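Local coordinates for protein aminoglycoside 3'-phosphotransferase AphA1-IAB (PDB 4FEV) that phosphorylates kanamycin and related aminoglycosides at the 3'-hydroxyl with ATP, giving resistance to these antibiotics, and here carries a pyrazolopyrimidine kinase inhibitor, at residues A50-L55 / T99-G104; P81-K86 / G214-G219; K105-V110 / L205-G210. One frame throughout, in Å; residues are numbered along the deposited sequence.

Contact 1. Residues A50-L55 / T99-G104; sequences APELFL and TTAIPG. With PP1 (1-ter-butyl-3-p-tolyl-1H-pyrazolo[3,4-D]pyrimidin-4-ylamine), chain H.
Phe-54 O takes two bonds. Thr-99 N donates to it at 2.8 Å, and water 2 donates from a second position while also bonding Thr-99 OG1. Residues 50-55 enter strand 53-59, and residues 99-104 leave the neighbouring antiparallel strand 94-100, in the N-terminal lobe of a protein-kinase-like fold. Segment 99-104 runs on into the hinge. Phe-54 and Thr-99 form a hydrogen-bonded pair, so Phe-54 N also donates to Thr-99 O at 2.8 Å. Leu-53 and Thr-100 form the non-hydrogen-bonded pair beside it. Beyond the last bridge, Ala-101 N donates a hydrogen bond to Glu-52 O at 3.0 Å; the nitrogen sits 37° out of that carbonyl plane. Water 1 also donates to Glu-52 O, and to Ala-101 O as well.

The Phe-54 ring carries the contact with the inhibitor PP1. With chi1 at -79°, the side chain swings clear of its own carbonyl carbon and lays one ring face over the pyrazolopyrimidine, with CE2 3.4 Å from PP1 C6. The ring is offset, with PP1 C4 toward its rim. Ala-101 sits at the ring edge, with its CA in the ring plane. The Ala-101 methyl touches both Phe-54 CE2 and the Glu-52 chain. That chain runs extended past the methyl, and Glu-52 OE2 forms a salt bridge with Arg-43.

Ile-102 binds PP1 through its backbone, much as a kinase hinge binds the adenine of ATP. PP1 N10 donates to Ile-102 O at 2.9 Å, and Ile-102 N donates to PP1 N7 at 3.0 Å.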
loop_
_atom_site.group_PDB
_atom_site.type_symbol
_atom_site.label_atom_id
_atom_site.label_comp_id
_atom_site.label_asym_id
_atom_site.label_seq_id
_atom_site.Cartn_x
_atom_site.Cartn_y
_atom_site.Cartn_z
ATOM N N ALA A 50 4.577 -26.730 -3.943
ATOM C CA ALA A 50 3.561 -25.789 -3.491
ATOM C C ALA A 50 4.105 -24.363 -3.519
ATOM O O ALA A 50 5.280 -24.135 -3.214
ATOM C CB ALA A 50 3.070 -26.165 -2.097
ATOM N N PRO A 51 3.249 -23.395 -3.886
ATOM C CA PRO A 51 3.717 -22.012 -4.033
ATOM C C PRO A 51 4.090 -21.381 -2.694
ATOM O O PRO A 51 3.559 -21.765 -1.650
ATOM C CB PRO A 51 2.500 -21.298 -4.621
ATOM C CG PRO A 51 1.335 -22.079 -4.109
ATOM C CD PRO A 51 1.793 -23.513 -4.092
ATOM N N GLU A 52 5.005 -20.421 -2.731
ATOM C CA GLU A 52 5.297 -19.595 -1.569
ATOM C C GLU A 52 4.036 -18.827 -1.167
ATOM O O GLU A 52 3.273 -18.389 -2.024
ATOM C CB GLU A 52 6.420 -18.618 -1.900
ATOM C CG GLU A 52 6.823 -17.694 -0.765
ATOM C CD GLU A 52 8.084 -16.908 -1.080
ATOM O OE1 GLU A 52 8.003 -15.932 -1.855
ATOM O OE2 GLU A 52 9.161 -17.270 -0.559
ATOM N N LEU A 53 3.825 -18.679 0.138
ATOM C CA LEU A 53 2.663 -17.966 0.666
ATOM C C LEU A 53 3.099 -16.917 1.679
ATOM O O LEU A 53 4.178 -17.023 2.278
ATOM C CB LEU A 53 1.708 -18.932 1.369
ATOM C CG LEU A 53 1.233 -20.179 0.633
ATOM C CD1 LEU A 53 0.365 -21.052 1.545
ATOM C CD2 LEU A 53 0.478 -19.794 -0.628
ATOM N N PHE A 54 2.247 -15.919 1.887
ATOM C CA PHE A 54 2.417 -14.999 3.003
ATOM C C PHE A 54 1.235 -15.045 3.966
ATOM O O PHE A 54 0.078 -15.150 3.549
ATOM C CB PHE A 54 2.650 -13.574 2.503
ATOM C CG PHE A 54 4.048 -13.338 2.035
ATOM C CD1 PHE A 54 5.042 -13.013 2.941
ATOM C CD2 PHE A 54 4.381 -13.461 0.695
ATOM C CE1 PHE A 54 6.346 -12.810 2.523
ATOM C CE2 PHE A 54 5.691 -13.251 0.268
ATOM C CZ PHE A 54 6.667 -12.927 1.184
ATOM N N LEU A 55 1.536 -14.969 5.258
ATOM C CA LEU A 55 0.488 -14.936 6.270
ATOM C C LEU A 55 0.593 -13.692 7.154
ATOM O O LEU A 55 1.594 -13.493 7.852
ATOM C CB LEU A 55 0.520 -16.208 7.116
ATOM C CG LEU A 55 -0.452 -16.329 8.293
ATOM C CD1 LEU A 55 -1.905 -16.245 7.828
ATOM C CD2 LEU A 55 -0.209 -17.637 9.036
ATOM N N THR A 99 -2.184 -15.330 1.841
ATOM C CA THR A 99 -2.191 -15.048 0.410
ATOM C C THR A 99 -1.044 -15.752 -0.311
ATOM O O THR A 99 -0.059 -16.147 0.318
ATOM C CB THR A 99 -2.052 -13.535 0.137
ATOM O OG1 THR A 99 -0.801 -13.070 0.666
ATOM C CG2 THR A 99 -3.198 -12.757 0.785
ATOM N N THR A 100 -1.168 -15.880 -1.633
ATOM C CA THR A 100 -0.082 -16.397 -2.467
ATOM C C THR A 100 0.963 -15.309 -2.685
ATOM O O THR A 100 0.632 -14.142 -2.837
ATOM C CB THR A 100 -0.578 -16.856 -3.848
ATOM O OG1 THR A 100 -1.157 -15.741 -4.537
ATOM C CG2 THR A 100 -1.611 -17.990 -3.718
ATOM N N ALA A 101 2.232 -15.691 -2.686
ATOM C CA ALA A 101 3.282 -14.715 -2.914
ATOM C C ALA A 101 3.325 -14.353 -4.391
ATOM O O ALA A 101 3.077 -15.188 -5.256
ATOM C CB ALA A 101 4.635 -15.259 -2.451
ATOM N N ILE A 102 3.600 -13.092 -4.678
ATOM C CA ILE A 102 3.977 -12.716 -6.023
ATOM C C ILE A 102 5.490 -12.884 -6.108
ATOM O O ILE A 102 6.234 -12.206 -5.390
ATOM C CB ILE A 102 3.593 -11.260 -6.317
ATOM C CG1 ILE A 102 2.075 -11.085 -6.240
ATOM C CG2 ILE A 102 4.101 -10.843 -7.682
ATOM C CD1 ILE A 102 1.660 -9.667 -6.435
ATOM N N PRO A 103 5.957 -13.798 -6.971
ATOM C CA PRO A 103 7.403 -14.045 -7.076
ATOM C C PRO A 103 8.162 -12.819 -7.568
ATOM O O PRO A 103 7.642 -12.035 -8.367
ATOM C CB PRO A 103 7.493 -15.157 -8.120
ATOM C CG PRO A 103 6.238 -15.029 -8.922
ATOM C CD PRO A 103 5.188 -14.572 -7.960
ATOM N N GLY A 104 9.388 -12.652 -7.080
ATOM C CA GLY A 104 10.250 -11.590 -7.553
ATOM C C GLY A 104 10.807 -10.702 -6.458
ATOM O O GLY A 104 10.828 -11.078 -5.286
HETATM N N1 PP1 H . 4.117 -9.215 1.077
HETATM C C2 PP1 H . 2.682 -11.034 -1.676
HETATM N N3 PP1 H . 2.685 -10.377 -0.532
HETATM C C4 PP1 H . 3.837 -9.890 -0.035
HETATM C C5 PP1 H . 5.034 -10.061 -0.717
HETATM C C6 PP1 H . 4.978 -10.763 -1.931
HETATM N N7 PP1 H . 3.800 -11.219 -2.353
HETATM N N8 PP1 H . 5.322 -8.949 1.173
HETATM C C9 PP1 H . 5.975 -9.403 0.094
HETATM N N10 PP1 H . 6.023 -11.019 -2.720
HETATM C C11 PP1 H . 7.363 -9.308 -0.074
HETATM C C12 PP1 H . 8.034 -9.684 -1.231
HETATM C C13 PP1 H . 9.414 -9.562 -1.346
HETATM C C14 PP1 H . 10.145 -9.047 -0.289
HETATM C C15 PP1 H . 9.491 -8.654 0.875
HETATM C C16 PP1 H . 8.107 -8.772 0.973
HETATM C C24 PP1 H . 11.663 -8.910 -0.414
HETATM C C28 PP1 H . 3.104 -8.805 2.094
HETATM C C29 PP1 H . 3.843 -8.013 3.174
HETATM C C33 PP1 H . 2.057 -7.905 1.411
HETATM C C37 PP1 H . 2.439 -10.052 2.689
HETATM O O HOH W 1 3.000 -17.866 -4.821
HETATM O O HOH W 2 -1.058 -12.234 3.536
#

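Contact 2. Residues P81-K86 / G214-G219; sequences PLPTIK and GCIDVG. With PP1 (1-ter-butyl-3-p-tolyl-1H-pyrazolo[3,4-D]pyrimidin-4-ylamine), chain H.
Pro-81 O accepts a weak hydrogen bond from Cys-215 N at 3.3 Å. It is the one polar link between residues 81-86, which lead into strand 85-91 of the N-terminal lobe, and residues 214-219, which leave strand 211-215 of the C-terminal lobe. The contact therefore joins the two lobes of the kinase-like fold. Asp-217, here in the sequence Ile-Asp-Val, probably corresponds to the DFG aspartate of protein kinases. Asp-217 OD1 forms a salt bridge with Lys-56.

The rest is packing without further hydrogen bonds between the segments. Leu-82 CG lies anti to the carbonyl carbon (chi1 -69°), and the chain delivers CD2 to segment 214-219. This methyl lies 3.4 Å from Cys-215 SG and equally near Cys-215 O, and more loosely touches Val-218 CG1. A chi1 of 67° turns the sulfur to the Leu-82 methyl. Cys-215 O is buried with no polar partner in the model. The CD of Pro-83 also lies against it, so carbon atoms crowd this oxygen. Gly-214 has its CA 3.4 Å from Pro-81 O. Pro-81 CG also lies 4.0 Å from Gly-214 CA.

The ligand contacts come from Pro-83 and Ile-216, whose side chains meet at about a right angle. Pro-83 CG touches Ile-216 CG2 at 3.9 Å. Both side chains meet the pyrimidine part of the inhibitor PP1. The other branch of Ile-216 comes over the ligand face opposite the one Phe-54 covers, with CD1 3.6 Å from PP1 C9.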
loop_
_atom_site.group_PDB
_atom_site.type_symbol
_atom_site.label_atom_id
_atom_site.label_comp_id
_atom_site.label_asym_id
_atom_site.label_seq_id
_atom_site.Cartn_x
_atom_site.Cartn_y
_atom_site.Cartn_z
ATOM N N PRO A 81 -3.133 -7.040 -11.211
ATOM C CA PRO A 81 -2.427 -8.240 -10.744
ATOM C C PRO A 81 -2.052 -8.152 -9.255
ATOM O O PRO A 81 -1.203 -7.332 -8.871
ATOM C CB PRO A 81 -1.167 -8.270 -11.626
ATOM C CG PRO A 81 -0.926 -6.831 -11.988
ATOM C CD PRO A 81 -2.302 -6.221 -12.119
ATOM N N LEU A 82 -2.670 -9.008 -8.445
ATOM C CA LEU A 82 -2.564 -8.941 -6.987
ATOM C C LEU A 82 -2.330 -10.319 -6.399
ATOM O O LEU A 82 -2.620 -11.316 -7.043
ATOM C CB LEU A 82 -3.872 -8.401 -6.382
ATOM C CG LEU A 82 -4.252 -6.943 -6.601
ATOM C CD1 LEU A 82 -5.373 -6.542 -5.656
ATOM C CD2 LEU A 82 -3.051 -6.095 -6.370
ATOM N N PRO A 83 -1.836 -10.379 -5.151
ATOM C CA PRO A 83 -1.814 -11.667 -4.452
ATOM C C PRO A 83 -3.223 -12.251 -4.309
ATOM O O PRO A 83 -4.184 -11.497 -4.134
ATOM C CB PRO A 83 -1.256 -11.305 -3.072
ATOM C CG PRO A 83 -0.392 -10.100 -3.335
ATOM C CD PRO A 83 -1.181 -9.313 -4.372
ATOM N N THR A 84 -3.336 -13.575 -4.368
ATOM C CA THR A 84 -4.636 -14.239 -4.255
ATOM C C THR A 84 -4.918 -14.644 -2.806
ATOM O O THR A 84 -4.045 -15.194 -2.134
ATOM C CB THR A 84 -4.665 -15.487 -5.152
ATOM O OG1 THR A 84 -4.397 -15.099 -6.505
ATOM C CG2 THR A 84 -6.016 -16.187 -5.078
ATOM N N ILE A 85 -6.127 -14.358 -2.327
ATOM C CA ILE A 85 -6.542 -14.762 -0.979
ATOM C C ILE A 85 -6.764 -16.267 -0.925
ATOM O O ILE A 85 -7.610 -16.803 -1.646
ATOM C CB ILE A 85 -7.841 -14.021 -0.533
ATOM C CG1 ILE A 85 -7.631 -12.497 -0.539
ATOM C CG2 ILE A 85 -8.303 -14.501 0.834
ATOM C CD1 ILE A 85 -8.923 -11.700 -0.513
ATOM N N LYS A 86 -5.991 -16.962 -0.095
ATOM C CA LYS A 86 -6.211 -18.389 0.107
ATOM C C LYS A 86 -7.189 -18.606 1.250
ATOM O O LYS A 86 -8.041 -19.492 1.194
ATOM C CB LYS A 86 -4.907 -19.127 0.410
ATOM C CG LYS A 86 -4.120 -19.537 -0.819
ATOM C CD LYS A 86 -3.139 -20.649 -0.471
ATOM C CE LYS A 86 -3.365 -21.888 -1.333
ATOM N NZ LYS A 86 -3.150 -21.597 -2.782
ATOM N N GLY A 214 3.243 -7.072 -10.440
ATOM C CA GLY A 214 2.155 -6.872 -9.496
ATOM C C GLY A 214 2.411 -5.903 -8.366
ATOM O O GLY A 214 3.533 -5.438 -8.178
ATOM N N CYS A 215 1.361 -5.588 -7.613
ATOM C CA CYS A 215 1.510 -4.732 -6.450
ATOM C C CYS A 215 0.978 -5.435 -5.211
ATOM O O CYS A 215 0.172 -6.360 -5.306
ATOM C CB CYS A 215 0.831 -3.373 -6.658
ATOM S SG CYS A 215 -0.965 -3.419 -6.775
ATOM N N ILE A 216 1.441 -4.997 -4.044
ATOM C CA ILE A 216 1.058 -5.627 -2.793
ATOM C C ILE A 216 0.685 -4.541 -1.799
ATOM O O ILE A 216 0.820 -3.355 -2.108
ATOM C CB ILE A 216 2.232 -6.474 -2.222
ATOM C CG1 ILE A 216 3.467 -5.584 -1.986
ATOM C CG2 ILE A 216 2.565 -7.614 -3.170
ATOM C CD1 ILE A 216 4.637 -6.293 -1.251
ATOM N N ASP A 217 0.223 -4.949 -0.614
ATOM C CA ASP A 217 -0.076 -4.032 0.482
ATOM C C ASP A 217 -1.149 -3.001 0.129
ATOM O O ASP A 217 -0.907 -1.789 0.157
ATOM C CB ASP A 217 1.198 -3.336 0.973
ATOM C CG ASP A 217 1.261 -3.245 2.474
ATOM O OD1 ASP A 217 1.509 -4.295 3.109
ATOM O OD2 ASP A 217 1.066 -2.133 3.012
ATOM N N VAL A 218 -2.350 -3.494 -0.161
ATOM C CA VAL A 218 -3.391 -2.671 -0.768
ATOM C C VAL A 218 -4.462 -2.220 0.223
ATOM O O VAL A 218 -5.577 -1.889 -0.171
ATOM C CB VAL A 218 -4.062 -3.446 -1.922
ATOM C CG1 VAL A 218 -3.050 -3.742 -3.007
ATOM C CG2 VAL A 218 -4.708 -4.749 -1.410
ATOM N N GLY A 219 -4.121 -2.197 1.511
ATOM C CA GLY A 219 -5.093 -1.880 2.543
ATOM C C GLY A 219 -5.619 -0.461 2.558
ATOM O O GLY A 219 -6.628 -0.179 3.207
HETATM N N1 PP1 H . 4.117 -9.215 1.077
HETATM C C2 PP1 H . 2.682 -11.034 -1.676
HETATM N N3 PP1 H . 2.685 -10.377 -0.532
HETATM C C4 PP1 H . 3.837 -9.890 -0.035
HETATM C C5 PP1 H . 5.034 -10.061 -0.717
HETATM C C6 PP1 H . 4.978 -10.763 -1.931
HETATM N N7 PP1 H . 3.800 -11.219 -2.353
HETATM N N8 PP1 H . 5.322 -8.949 1.173
HETATM C C9 PP1 H . 5.975 -9.403 0.094
HETATM N N10 PP1 H . 6.023 -11.019 -2.720
HETATM C C11 PP1 H . 7.363 -9.308 -0.074
HETATM C C12 PP1 H . 8.034 -9.684 -1.231
HETATM C C13 PP1 H . 9.414 -9.562 -1.346
HETATM C C14 PP1 H . 10.145 -9.047 -0.289
HETATM C C15 PP1 H . 9.491 -8.654 0.875
HETATM C C16 PP1 H . 8.107 -8.772 0.973
HETATM C C24 PP1 H . 11.663 -8.910 -0.414
HETATM C C28 PP1 H . 3.104 -8.805 2.094
HETATM C C29 PP1 H . 3.843 -8.013 3.174
HETATM C C33 PP1 H . 2.057 -7.905 1.411
HETATM C C37 PP1 H . 2.439 -10.052 2.689
#

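Contact 3. Residues K105-V110 / L205-G210; sequences KTAFQV and LIFDEG. With PP1 (1-ter-butyl-3-p-tolyl-1H-pyrazolo[3,4-D]pyrimidin-4-ylamine), chain H.
Phe-207 and Val-110 meet at about a right angle. Val-110 CG1 touches Phe-207 CB at 3.9 Å, and CG2 approaches the ring obliquely at CG and CD1. Ala-107 CA also approaches the ring obliquely, and its CB lies 3.9 Å from Phe-207 CE1. The first side-chain torsion of Phe-207 (chi1 -83°) lays the ring along the first turn of helix 107-113. Ile-121 of helix 118-133 packs on both Val-110 and Phe-207.

Ile-206 points to the opposite sheet face, with Thr-106. The two side chains cross obliquely, and Ile-206 CD1 meets Thr-106 CG2 at 4.0 Å. Ile-206 CG2 turns to the backbone of Lys-105.

Strand pairing decides which face each side chain starts from. Residues 105-106 pair antiparallel with strand 205-208 in the C-terminal lobe of the kinase-like fold, just after the hinge. Lys-105 and Phe-207 are a hydrogen-bonded pair: Phe-207 N donates to Lys-105 O at 2.7 Å, and Lys-105 N donates to Phe-207 O at 2.9 Å. Thr-106 and Ile-206 are the adjacent non-hydrogen-bonded pair. Ala-107 N, a first-turn N-H without an acceptor in its own helix, donates to Leu-205 O at 2.8 Å.

Thr-106 is the N-cap. Its OG1 accepts from Gln-109 N, and Gln-109 OE1 returns the bond by accepting from Thr-106 N on a lone pair in the carbonyl plane. This is a capping box. Gln-109 OE1 also lies 3.4 Å from PP1 C24, the tolyl methyl of the inhibitor.

The first-turn N-H groups of Ala-107 and Gln-109 are thus met by Leu-205 O and Thr-106 OG1, and the Gln-109 amide rotation is fixed by its bond from Thr-106 N.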
loop_
_atom_site.group_PDB
_atom_site.type_symbol
_atom_site.label_atom_id
_atom_site.label_comp_id
_atom_site.label_asym_id
_atom_site.label_seq_id
_atom_site.Cartn_x
_atom_site.Cartn_y
_atom_site.Cartn_z
ATOM N N LYS A 105 11.245 -9.512 -6.857
ATOM C CA LYS A 105 11.886 -8.563 -5.959
ATOM C C LYS A 105 11.132 -7.250 -6.044
ATOM O O LYS A 105 10.472 -6.969 -7.051
ATOM C CB LYS A 105 13.348 -8.335 -6.368
ATOM C CG LYS A 105 14.259 -9.564 -6.261
ATOM C CD LYS A 105 15.494 -9.384 -7.116
ATOM C CE LYS A 105 16.394 -10.605 -7.044
ATOM N NZ LYS A 105 17.422 -10.606 -8.121
ATOM N N THR A 106 11.210 -6.447 -4.990
ATOM C CA THR A 106 10.561 -5.140 -4.999
ATOM C C THR A 106 11.259 -4.201 -5.974
ATOM O O THR A 106 12.418 -4.431 -6.356
ATOM C CB THR A 106 10.593 -4.485 -3.611
ATOM O OG1 THR A 106 11.955 -4.178 -3.257
ATOM C CG2 THR A 106 9.972 -5.404 -2.573
ATOM N N ALA A 107 10.552 -3.146 -6.370
ATOM C CA ALA A 107 11.125 -2.097 -7.195
ATOM C C ALA A 107 12.400 -1.560 -6.535
ATOM O O ALA A 107 13.404 -1.322 -7.210
ATOM C CB ALA A 107 10.110 -0.968 -7.402
ATOM N N PHE A 108 12.344 -1.380 -5.219
ATOM C CA PHE A 108 13.484 -0.872 -4.456
ATOM C C PHE A 108 14.678 -1.806 -4.615
ATOM O O PHE A 108 15.799 -1.365 -4.904
ATOM C CB PHE A 108 13.129 -0.728 -2.971
ATOM C CG PHE A 108 14.245 -0.127 -2.137
ATOM C CD1 PHE A 108 14.400 1.251 -2.056
ATOM C CD2 PHE A 108 15.145 -0.939 -1.464
ATOM C CE1 PHE A 108 15.439 1.807 -1.294
ATOM C CE2 PHE A 108 16.178 -0.393 -0.706
ATOM C CZ PHE A 108 16.322 0.978 -0.624
ATOM N N GLN A 109 14.434 -3.102 -4.441
ATOM C CA GLN A 109 15.495 -4.092 -4.587
ATOM C C GLN A 109 16.130 -4.093 -5.969
ATOM O O GLN A 109 17.358 -4.188 -6.097
ATOM C CB GLN A 109 14.963 -5.479 -4.281
ATOM C CG GLN A 109 14.735 -5.729 -2.813
ATOM C CD GLN A 109 14.285 -7.146 -2.576
ATOM O OE1 GLN A 109 13.235 -7.557 -3.063
ATOM N NE2 GLN A 109 15.098 -7.918 -1.865
ATOM N N VAL A 110 15.305 -3.993 -7.006
ATOM C CA VAL A 110 15.831 -4.084 -8.366
ATOM C C VAL A 110 16.581 -2.814 -8.745
ATOM O O VAL A 110 17.554 -2.869 -9.497
ATOM C CB VAL A 110 14.742 -4.456 -9.417
ATOM C CG1 VAL A 110 14.141 -5.834 -9.091
ATOM C CG2 VAL A 110 13.651 -3.410 -9.465
ATOM N N LEU A 205 5.804 -2.651 -5.043
ATOM C CA LEU A 205 5.696 -3.023 -6.444
ATOM C C LEU A 205 6.704 -4.115 -6.731
ATOM O O LEU A 205 7.863 -3.988 -6.369
ATOM C CB LEU A 205 5.936 -1.792 -7.309
ATOM C CG LEU A 205 4.716 -0.877 -7.117
ATOM C CD1 LEU A 205 5.045 0.598 -7.060
ATOM C CD2 LEU A 205 3.684 -1.187 -8.191
ATOM N N ILE A 206 6.266 -5.195 -7.374
ATOM C CA ILE A 206 7.107 -6.380 -7.516
ATOM C C ILE A 206 7.525 -6.616 -8.960
ATOM O O ILE A 206 6.681 -6.673 -9.860
ATOM C CB ILE A 206 6.396 -7.636 -6.975
ATOM C CG1 ILE A 206 5.927 -7.409 -5.534
ATOM C CG2 ILE A 206 7.303 -8.864 -7.092
ATOM C CD1 ILE A 206 7.069 -7.291 -4.545
ATOM N N PHE A 207 8.838 -6.749 -9.170
ATOM C CA PHE A 207 9.419 -7.022 -10.481
ATOM C C PHE A 207 9.904 -8.465 -10.543
ATOM O O PHE A 207 10.456 -8.984 -9.575
ATOM C CB PHE A 207 10.606 -6.082 -10.755
ATOM C CG PHE A 207 10.209 -4.727 -11.270
ATOM C CD1 PHE A 207 9.723 -3.756 -10.414
ATOM C CD2 PHE A 207 10.324 -4.426 -12.623
ATOM C CE1 PHE A 207 9.346 -2.509 -10.896
ATOM C CE2 PHE A 207 9.956 -3.187 -13.113
ATOM C CZ PHE A 207 9.470 -2.218 -12.248
ATOM N N ASP A 208 9.709 -9.116 -11.685
ATOM C CA ASP A 208 10.225 -10.469 -11.868
ATOM C C ASP A 208 10.689 -10.667 -13.294
ATOM O O ASP A 208 9.953 -10.364 -14.238
ATOM C CB ASP A 208 9.171 -11.520 -11.522
ATOM C CG ASP A 208 9.737 -12.930 -11.526
ATOM O OD1 ASP A 208 10.946 -13.083 -11.240
ATOM O OD2 ASP A 208 8.979 -13.880 -11.816
ATOM N N GLU A 209 11.914 -11.159 -13.442
ATOM C CA GLU A 209 12.497 -11.386 -14.759
ATOM C C GLU A 209 12.446 -10.114 -15.602
ATOM O O GLU A 209 12.202 -10.165 -16.807
ATOM C CB GLU A 209 11.771 -12.530 -15.473
ATOM C CG GLU A 209 11.872 -13.880 -14.768
ATOM C CD GLU A 209 11.138 -14.982 -15.511
ATOM O OE1 GLU A 209 10.342 -14.659 -16.420
ATOM O OE2 GLU A 209 11.358 -16.170 -15.191
ATOM N N GLY A 210 12.658 -8.972 -14.953
ATOM C CA GLY A 210 12.723 -7.699 -15.649
ATOM C C GLY A 210 11.395 -7.004 -15.898
ATOM O O GLY A 210 11.362 -5.924 -16.487
HETATM N N1 PP1 H . 4.117 -9.215 1.077
HETATM C C2 PP1 H . 2.682 -11.034 -1.676
HETATM N N3 PP1 H . 2.685 -10.377 -0.532
HETATM C C4 PP1 H . 3.837 -9.890 -0.035
HETATM C C5 PP1 H . 5.034 -10.061 -0.717
HETATM C C6 PP1 H . 4.978 -10.763 -1.931
HETATM N N7 PP1 H . 3.800 -11.219 -2.353
HETATM N N8 PP1 H . 5.322 -8.949 1.173
HETATM C C9 PP1 H . 5.975 -9.403 0.094
HETATM N N10 PP1 H . 6.023 -11.019 -2.720
HETATM C C11 PP1 H . 7.363 -9.308 -0.074
HETATM C C12 PP1 H . 8.034 -9.684 -1.231
HETATM C C13 PP1 H . 9.414 -9.562 -1.346
HETATM C C14 PP1 H . 10.145 -9.047 -0.289
HETATM C C15 PP1 H . 9.491 -8.654 0.875
HETATM C C16 PP1 H . 8.107 -8.772 0.973
HETATM C C24 PP1 H . 11.663 -8.910 -0.414
HETATM C C28 PP1 H . 3.104 -8.805 2.094
HETATM C C29 PP1 H . 3.843 -8.013 3.174
HETATM C C33 PP1 H . 2.057 -7.905 1.411
HETATM C C37 PP1 H . 2.439 -10.052 2.689
#

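In the fold
The inhibitor PP1 touches all three contacts in the cleft between the lobes. Contact 1 supplies an aromatic ring face and the hinge bonds. Contact 2 packs against the ligand from the lobe junction, and contact 3 meets its tolyl end. Contacts 1 and 2 have centres 10 Å apart and share a sheet, where Thr-100 N lies 3.0 Å from Thr-84 O. The centre of contact 3 lies 15 Å from those of the other two. Strand pairing joins it to contact 2, with Ile-206 N 2.9 Å from Gly-214 O. Pro-103 O of contact 1 packs on Ile-206 CG2. Asp-199, the likely proton acceptor, lies about 8 Å from Val-218, between side chains.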